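Local structure of glyoxylate reductase (Paecilomyces sp. J18, 3WNV) at residues 199-204 with 222-227; 228-233 with 250-255. The protein probably catalyses the NAD(P)H-dependent reduction of glyoxylate to glycolate, as a fungal member of the D-isomer-specific 2-hydroxyacid dehydrogenase family. One frame throughout, in Å; residues are numbered along the deposited sequence.

Contact 1 (199-204 with 222-227)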
ATOM      1  N   VAL A 199     -21.873   4.879  -5.413  1.00 13.57           N
ATOM      2  CA  VAL A 199     -22.577   5.774  -4.486  1.00 14.10           C
ATOM      3  C   VAL A 199     -21.729   7.019  -4.180  1.00 15.94           C
ATOM      4  O   VAL A 199     -20.525   7.056  -4.455  1.00 16.22           O
ATOM      5  CB  VAL A 199     -22.933   5.058  -3.151  1.00 21.23           C
ATOM      6  CG1 VAL A 199     -23.879   3.901  -3.392  1.00 18.30           C
ATOM      7  CG2 VAL A 199     -21.692   4.596  -2.404  1.00 17.54           C
ATOM      8  N   SER A 200     -22.357   8.048  -3.625  1.00 16.32           N
ATOM      9  CA  SER A 200     -21.632   9.274  -3.315  1.00 16.85           C
ATOM     10  C   SER A 200     -20.802   9.005  -2.075  1.00 16.25           C
ATOM     11  O   SER A 200     -20.978   7.980  -1.433  1.00 15.08           O
ATOM     12  CB  SER A 200     -22.596  10.423  -3.058  1.00 19.80           C
ATOM     13  OG  SER A 200     -23.366  10.170  -1.892  1.00 18.49           O
ATOM     14  N   PHE A 201     -19.854   9.896  -1.775  1.00 17.11           N
ATOM     15  CA  PHE A 201     -19.028   9.746  -0.566  1.00 15.04           C
ATOM     16  C   PHE A 201     -19.926   9.668   0.680  1.00 17.28           C
ATOM     17  O   PHE A 201     -19.795   8.762   1.493  1.00 13.09           O
ATOM     18  CB  PHE A 201     -18.004  10.904  -0.505  1.00 19.98           C
ATOM     19  CG  PHE A 201     -16.986  10.799   0.622  1.00 21.59           C
ATOM     20  CD1 PHE A 201     -15.859  10.006   0.501  1.00 29.46           C
ATOM     21  CD2 PHE A 201     -17.134  11.555   1.784  1.00 27.19           C
ATOM     22  CE1 PHE A 201     -14.889   9.926   1.552  1.00 28.26           C
ATOM     23  CE2 PHE A 201     -16.184  11.483   2.835  1.00 28.84           C
ATOM     24  CZ  PHE A 201     -15.054  10.654   2.706  1.00 27.50           C
ATOM     25  N   ASP A 202     -20.837  10.626   0.849  1.00 17.69           N
ATOM     26  CA  ASP A 202     -21.709  10.616   2.017  1.00 16.18           C
ATOM     27  C   ASP A 202     -22.566   9.345   2.096  1.00 19.09           C
ATOM     28  O   ASP A 202     -22.792   8.808   3.180  1.00 16.10           O
ATOM     29  CB  ASP A 202     -22.597  11.865   2.037  1.00 23.69           C
ATOM     30  CG  ASP A 202     -21.852  13.119   2.495  1.00 29.29           C
ATOM     31  OD1 ASP A 202     -20.734  13.000   3.028  1.00 31.25           O
ATOM     32  OD2 ASP A 202     -22.404  14.235   2.327  1.00 29.65           O
ATOM     33  N   GLU A 203     -23.002   8.828   0.953  1.00 14.17           N
ATOM     34  CA  GLU A 203     -23.808   7.608   0.938  1.00 15.36           C
ATOM     35  C   GLU A 203     -22.974   6.388   1.296  1.00 12.72           C
ATOM     36  O   GLU A 203     -23.479   5.422   1.911  1.00 14.52           O
ATOM     37  CB  GLU A 203     -24.459   7.399  -0.443  1.00 23.11           C
ATOM     38  CG  GLU A 203     -25.675   8.248  -0.738  1.00 31.23           C
ATOM     39  CD  GLU A 203     -26.088   8.193  -2.225  1.00 39.55           C
ATOM     40  OE1 GLU A 203     -25.205   8.001  -3.114  1.00 29.14           O
ATOM     41  OE2 GLU A 203     -27.305   8.352  -2.500  1.00 47.25           O
ATOM     42  N   LEU A 204     -21.685   6.421   0.948  1.00 12.23           N
ATOM     43  CA  LEU A 204     -20.776   5.324   1.254  1.00 12.30           C
ATOM     44  C   LEU A 204     -20.593   5.247   2.775  1.00 11.41           C
ATOM     45  O   LEU A 204     -20.588   4.160   3.363  1.00 10.38           O
ATOM     46  CB  LEU A 204     -19.418   5.514   0.571  1.00 10.69           C
ATOM     47  CG  LEU A 204     -18.455   4.331   0.689  1.00 13.42           C
ATOM     48  CD1 LEU A 204     -18.937   3.187  -0.177  1.00 14.07           C
ATOM     49  CD2 LEU A 204     -17.032   4.756   0.249  1.00 13.53           C
ATOM     50  N   ARG A 222      -4.703  12.490   3.097  1.00 10.69           N
ATOM     51  CA  ARG A 222      -4.299  12.349   4.518  1.00  9.89           C
ATOM     52  C   ARG A 222      -5.507  12.714   5.380  1.00 11.65           C
ATOM     53  O   ARG A 222      -6.101  13.773   5.169  1.00 11.68           O
ATOM     54  CB  ARG A 222      -3.146  13.305   4.879  1.00 13.55           C
ATOM     55  CG  ARG A 222      -2.706  13.193   6.348  1.00 17.69           C
ATOM     56  CD  ARG A 222      -1.556  14.120   6.659  1.00 22.83           C
ATOM     57  NE  ARG A 222      -1.141  14.031   8.061  1.00 27.03           N
ATOM     58  CZ  ARG A 222      -1.696  14.717   9.064  1.00 31.07           C
ATOM     59  NH1 ARG A 222      -2.709  15.562   8.843  1.00 31.95           N
ATOM     60  NH2 ARG A 222      -1.241  14.556  10.300  1.00 28.34           N
ATOM     61  N   HIS A 223      -5.882  11.841   6.321  1.00 12.13           N
ATOM     62  CA  HIS A 223      -7.068  12.039   7.173  1.00 14.19           C
ATOM     63  C   HIS A 223      -8.377  12.249   6.417  1.00 14.03           C
ATOM     64  O   HIS A 223      -9.303  12.916   6.929  1.00 13.70           O
ATOM     65  CB  HIS A 223      -6.850  13.243   8.097  1.00 17.38           C
ATOM     66  CG  HIS A 223      -5.797  13.037   9.136  1.00 17.30           C
ATOM     67  ND1 HIS A 223      -5.653  13.869  10.222  1.00 23.14           N
ATOM     68  CD2 HIS A 223      -4.857  12.065   9.278  1.00 17.09           C
ATOM     69  CE1 HIS A 223      -4.649  13.445  10.972  1.00 19.76           C
ATOM     70  NE2 HIS A 223      -4.155  12.351  10.419  1.00 18.34           N
ATOM     71  N   ILE A 224      -8.484  11.711   5.212  1.00 11.89           N
ATOM     72  CA  ILE A 224      -9.769  11.752   4.528  1.00  8.78           C
ATOM     73  C   ILE A 224     -10.910  11.146   5.383  1.00 12.12           C
ATOM     74  O   ILE A 224     -12.062  11.568   5.274  1.00 15.00           O
ATOM     75  CB  ILE A 224      -9.697  11.088   3.148  1.00 11.92           C
ATOM     76  CG1 ILE A 224     -10.914  11.457   2.300  1.00 11.83           C
ATOM     77  CG2 ILE A 224      -9.460   9.581   3.279  1.00 10.83           C
ATOM     78  CD1 ILE A 224     -10.783  11.013   0.833  1.00 15.80           C
ATOM     79  N   ILE A 225     -10.595  10.162   6.234  1.00 12.52           N
ATOM     80  CA  ILE A 225     -11.536   9.714   7.272  1.00  9.74           C
ATOM     81  C   ILE A 225     -11.111  10.328   8.613  1.00 15.50           C
ATOM     82  O   ILE A 225     -10.172   9.881   9.239  1.00 11.98           O
ATOM     83  CB  ILE A 225     -11.567   8.155   7.347  1.00 12.81           C
ATOM     84  CG1 ILE A 225     -11.825   7.580   5.944  1.00 12.20           C
ATOM     85  CG2 ILE A 225     -12.593   7.634   8.385  1.00 11.96           C
ATOM     86  CD1 ILE A 225     -13.196   7.878   5.444  1.00 19.41           C
ATOM     87  N   GLY A 226     -11.765  11.409   9.015  1.00 15.09           N
ATOM     88  CA  GLY A 226     -11.502  11.984  10.312  1.00 16.40           C
ATOM     89  C   GLY A 226     -12.787  12.007  11.130  1.00 17.52           C
ATOM     90  O   GLY A 226     -13.711  11.262  10.828  1.00 12.82           O
ATOM     91  N   GLU A 227     -12.835  12.854  12.157  1.00 19.94           N
ATOM     92  CA  GLU A 227     -13.959  12.855  13.109  1.00 20.03           C
ATOM     93  C   GLU A 227     -15.285  12.986  12.414  1.00 17.35           C
ATOM     94  O   GLU A 227     -16.247  12.276  12.751  1.00 16.30           O
ATOM     95  CB  GLU A 227     -13.850  14.056  14.031  1.00 24.24           C
ATOM     96  CG  GLU A 227     -12.904  13.925  15.175  1.00 33.41           C
ATOM     97  CD  GLU A 227     -13.246  14.932  16.257  1.00 41.89           C
ATOM     98  OE1 GLU A 227     -14.320  15.563  16.139  1.00 44.46           O
ATOM     99  OE2 GLU A 227     -12.455  15.083  17.210  1.00 43.70           O
TER

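Contact 2 (228-233 with 250-255)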
ATOM      1  N   LYS A 228     -15.342  13.933  11.479  1.00 18.40           N
ATOM      2  CA  LYS A 228     -16.576  14.254  10.745  1.00 22.07           C
ATOM      3  C   LYS A 228     -17.089  13.016  10.012  1.00 22.88           C
ATOM      4  O   LYS A 228     -18.288  12.709  10.049  1.00 17.10           O
ATOM      5  CB  LYS A 228     -16.342  15.376   9.710  1.00 24.66           C
ATOM      6  CG  LYS A 228     -17.136  16.671   9.930  1.00 39.43           C
ATOM      7  CD  LYS A 228     -17.439  17.388   8.590  1.00 43.77           C
ATOM      8  CE  LYS A 228     -18.761  16.899   7.953  1.00 45.98           C
ATOM      9  NZ  LYS A 228     -19.956  16.903   8.903  1.00 42.85           N
ATOM     10  N   GLU A 229     -16.183  12.308   9.333  1.00 18.91           N
ATOM     11  CA  GLU A 229     -16.564  11.141   8.553  1.00 14.05           C
ATOM     12  C   GLU A 229     -16.963   9.951   9.410  1.00 11.52           C
ATOM     13  O   GLU A 229     -17.888   9.214   9.075  1.00 12.94           O
ATOM     14  CB  GLU A 229     -15.412  10.736   7.623  1.00 11.85           C
ATOM     15  CG  GLU A 229     -15.158  11.748   6.485  1.00 15.15           C
ATOM     16  CD  GLU A 229     -14.549  13.052   6.961  1.00 20.73           C
ATOM     17  OE1 GLU A 229     -13.821  13.061   8.000  1.00 13.40           O
ATOM     18  OE2 GLU A 229     -14.811  14.081   6.307  1.00 25.34           O
ATOM     19  N   LEU A 230     -16.274   9.754  10.526  1.00 11.92           N
ATOM     20  CA  LEU A 230     -16.617   8.674  11.430  1.00 14.30           C
ATOM     21  C   LEU A 230     -18.026   8.905  11.964  1.00 14.37           C
ATOM     22  O   LEU A 230     -18.788   7.945  12.172  1.00 14.28           O
ATOM     23  CB  LEU A 230     -15.620   8.622  12.592  1.00 16.26           C
ATOM     24  CG  LEU A 230     -14.222   8.183  12.136  1.00 15.15           C
ATOM     25  CD1 LEU A 230     -13.190   8.472  13.201  1.00 14.36           C
ATOM     26  CD2 LEU A 230     -14.193   6.679  11.748  1.00 14.42           C
ATOM     27  N   ALA A 231     -18.362  10.171  12.182  1.00 11.08           N
ATOM     28  CA  ALA A 231     -19.634  10.491  12.804  1.00 15.08           C
ATOM     29  C   ALA A 231     -20.772  10.223  11.825  1.00 16.48           C
ATOM     30  O   ALA A 231     -21.903   9.958  12.248  1.00 19.50           O
ATOM     31  CB  ALA A 231     -19.647  11.942  13.290  1.00 14.91           C
ATOM     32  N   LYS A 232     -20.468  10.276  10.524  1.00 10.52           N
ATOM     33  CA  LYS A 232     -21.444   9.926   9.495  1.00 13.37           C
ATOM     34  C   LYS A 232     -21.666   8.428   9.313  1.00 20.78           C
ATOM     35  O   LYS A 232     -22.652   8.042   8.691  1.00 16.80           O
ATOM     36  CB  LYS A 232     -21.048  10.524   8.151  1.00 14.32           C
ATOM     37  CG  LYS A 232     -21.263  12.020   8.050  1.00 20.30           C
ATOM     38  CD  LYS A 232     -20.584  12.570   6.792  1.00 23.87           C
ATOM     39  CE  LYS A 232     -20.790  14.066   6.694  1.00 31.14           C
ATOM     40  NZ  LYS A 232     -20.094  14.653   5.511  1.00 28.72           N
ATOM     41  N   MET A 233     -20.760   7.587   9.811  1.00 16.70           N
ATOM     42  CA  MET A 233     -20.897   6.145   9.570  1.00 12.16           C
ATOM     43  C   MET A 233     -22.047   5.566  10.425  1.00 13.96           C
ATOM     44  O   MET A 233     -22.576   6.267  11.304  1.00 16.75           O
ATOM     45  CB  MET A 233     -19.583   5.410   9.816  1.00 11.25           C
ATOM     46  CG  MET A 233     -18.493   5.802   8.830  1.00 15.26           C
ATOM     47  SD  MET A 233     -16.953   5.023   9.298  1.00 15.21           S
ATOM     48  CE  MET A 233     -15.788   5.724   8.088  1.00 18.84           C
ATOM     49  N   GLU A 250      -5.926   8.644  13.005  1.00 13.75           N
ATOM     50  CA  GLU A 250      -5.923   7.469  13.881  1.00 14.56           C
ATOM     51  C   GLU A 250      -6.363   7.847  15.289  1.00 11.78           C
ATOM     52  O   GLU A 250      -6.989   7.050  15.997  1.00 15.06           O
ATOM     53  CB  GLU A 250      -4.524   6.839  13.884  1.00 13.57           C
ATOM     54  CG  GLU A 250      -4.485   5.400  14.389  1.00 15.53           C
ATOM     55  CD  GLU A 250      -3.154   4.730  14.003  1.00 18.32           C
ATOM     56  OE1 GLU A 250      -2.949   4.567  12.780  1.00 16.76           O
ATOM     57  OE2 GLU A 250      -2.301   4.403  14.891  1.00 18.41           O
ATOM     58  N   LYS A 251      -6.070   9.070  15.702  1.00 13.76           N
ATOM     59  CA  LYS A 251      -6.500   9.489  17.042  1.00 22.49           C
ATOM     60  C   LYS A 251      -8.016   9.608  17.079  1.00 17.81           C
ATOM     61  O   LYS A 251      -8.650   9.235  18.056  1.00 17.68           O
ATOM     62  CB  LYS A 251      -5.842  10.797  17.474  1.00 21.22           C
ATOM     63  CG  LYS A 251      -4.410  10.640  17.948  1.00 20.09           C
ATOM     64  CD  LYS A 251      -3.835  11.992  18.242  1.00 29.08           C
ATOM     65  CE  LYS A 251      -2.345  11.889  18.510  1.00 39.95           C
ATOM     66  NZ  LYS A 251      -1.705  13.233  18.572  1.00 47.87           N
ATOM     67  N   ALA A 252      -8.610  10.086  15.991  1.00 13.10           N
ATOM     68  CA  ALA A 252     -10.071  10.143  15.905  1.00 15.39           C
ATOM     69  C   ALA A 252     -10.719   8.761  15.825  1.00 14.33           C
ATOM     70  O   ALA A 252     -11.812   8.522  16.366  1.00 13.31           O
ATOM     71  CB  ALA A 252     -10.501  10.988  14.699  1.00 15.92           C
ATOM     72  N   LEU A 253     -10.053   7.850  15.142  1.00 15.06           N
ATOM     73  CA  LEU A 253     -10.504   6.472  15.051  1.00 10.45           C
ATOM     74  C   LEU A 253     -10.524   5.861  16.457  1.00 14.07           C
ATOM     75  O   LEU A 253     -11.496   5.176  16.843  1.00 13.82           O
ATOM     76  CB  LEU A 253      -9.569   5.698  14.108  1.00 11.75           C
ATOM     77  CG  LEU A 253      -9.837   4.183  14.113  1.00 10.91           C
ATOM     78  CD1 LEU A 253     -11.129   3.898  13.437  1.00 10.93           C
ATOM     79  CD2 LEU A 253      -8.662   3.470  13.405  1.00 12.52           C
ATOM     80  N   VAL A 254      -9.475   6.124  17.241  1.00 12.86           N
ATOM     81  CA  VAL A 254      -9.438   5.607  18.623  1.00 13.78           C
ATOM     82  C   VAL A 254     -10.614   6.150  19.456  1.00 16.52           C
ATOM     83  O   VAL A 254     -11.310   5.390  20.153  1.00 16.18           O
ATOM     84  CB  VAL A 254      -8.086   5.899  19.309  1.00 13.74           C
ATOM     85  CG1 VAL A 254      -8.199   5.659  20.852  1.00 20.28           C
ATOM     86  CG2 VAL A 254      -6.974   5.002  18.703  1.00 12.81           C
ATOM     87  N   ARG A 255     -10.867   7.457  19.386  1.00 16.74           N
ATOM     88  CA  ARG A 255     -12.022   7.995  20.105  1.00 14.61           C
ATOM     89  C   ARG A 255     -13.360   7.373  19.676  1.00 21.55           C
ATOM     90  O   ARG A 255     -14.275   7.227  20.485  1.00 19.33           O
ATOM     91  CB  ARG A 255     -12.090   9.525  19.953  1.00 16.59           C
ATOM     92  CG  ARG A 255     -10.827  10.231  20.436  1.00 21.56           C
ATOM     93  CD  ARG A 255     -11.037  11.737  20.566  1.00 24.50           C
ATOM     94  NE  ARG A 255     -11.192  12.397  19.266  1.00 27.90           N
ATOM     95  CZ  ARG A 255     -10.183  12.844  18.508  1.00 31.24           C
ATOM     96  NH1 ARG A 255      -8.924  12.693  18.896  1.00 25.01           N
ATOM     97  NH2 ARG A 255     -10.431  13.451  17.353  1.00 31.41           N
TER

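Contact 1 (199-204 with 222-227)
Phe201 leaves the first turn of helix 201-207 extended, and its ring reaches Ile224 and Ile225, because chi1 of -174° turns the ring away from its own backbone N. This extension carries CZ, the far corner of the ring, across to the loop 222-227. Phe201 CZ lies 4.2 Å from Ile224 CG1, a hydrocarbon contact. The carbonyl O of Ile224 is 4.0 Å from Phe201 CZ, at the ring edge near its plane. Ile225 adds its CD1 obliquely, 4.3 Å from Phe201 CZ. A long, flat side chain suits this place, because the two backbones stay well apart, 10.8 Å between CA of Phe201 and CA of Ile224. Both segments belong to the Rossmann-type NAD-binding domain, where Phe201 also rests on Leu160 and His183 of the parallel sheet and Ile225 on Phe211 and Leu213. The start of the helix is fixed by a capping box: Glu203 N donates to Ser200 OG (3.2 Å), while Ser200 N donates nearly straight (175°) to the anti lone pair of Glu203 OE1 (2.9 Å). Short and polar, Ser200 at the N-cap can offer its hydroxyl to the N-H of Glu203, and Glu203 is long enough to reach back to the Ser200 N-H.

Contact 2 (228-233 with 250-255)
Leu230 reaches across from helix 227-232 and sets its CD1 methyl against the backbone of Ala252, 3.5 Å from the carbonyl O of that residue. The same methyl meets the next peptide nitrogen, with CD1 of Leu230 3.7 Å from N of Leu253, and also the Ala252 side chain, where Leu230 CD1 is 4.0 Å from CB. Its other branch faces Leu253 more loosely, Leu230 CD2 to Leu253 CD1 being 4.5 Å. A forked leucine thus covers both a backbone patch and a neighbouring side chain, and the small Ala252 lets the methyl come down onto the helix. No hydrogen bond crosses between the segments; the contact is buried and rests on van der Waals packing of a leucine on a helix backbone and side chains.

The Leu230 fork is aimed by its first torsion: chi1 of -69° swings it to the side away from its own carbonyl carbon. The backbones come nearest here, with 7.4 Å between the CA atoms of Leu230 and Leu253. Further out, Asp249 OD1 accepts from Ala252 N at the start of helix 250-259, and Glu250 accepts from the backbone N of Glu271 and of Glu277. Beneath the pair runs strand 237-241, whose Ile239 touches both Leu230 and Leu253; it lies between the two helices in the chain, and both pack on it, side by side over the parallel sheet of the Rossmann-type domain.

In the fold
Contacts 1 and 2 follow one another along the chain, and their centres lie about 10 Å apart. Helix 227-232 stands between helix 201-207 and helix 250-259 and is tied to both by charge: Lys232 NZ meets Asp202 OD1 at 3.1 Å, and Glu227 OE2 meets Arg255 NH2 at 2.6 Å, both salt bridges. Packing joins the contacts too: Ile225 CG2 is 3.7 Å from Met233 CE, and the carbonyl O of Ile224 is 3.3 Å from the Glu229 CG methylene. Gly226, the N-cap residue of helix 227-232, gives its N-H to Glu229 OE1. Together the contacts connect three successive helices of the domain that, by its family, probably binds the nicotinamide cofactor.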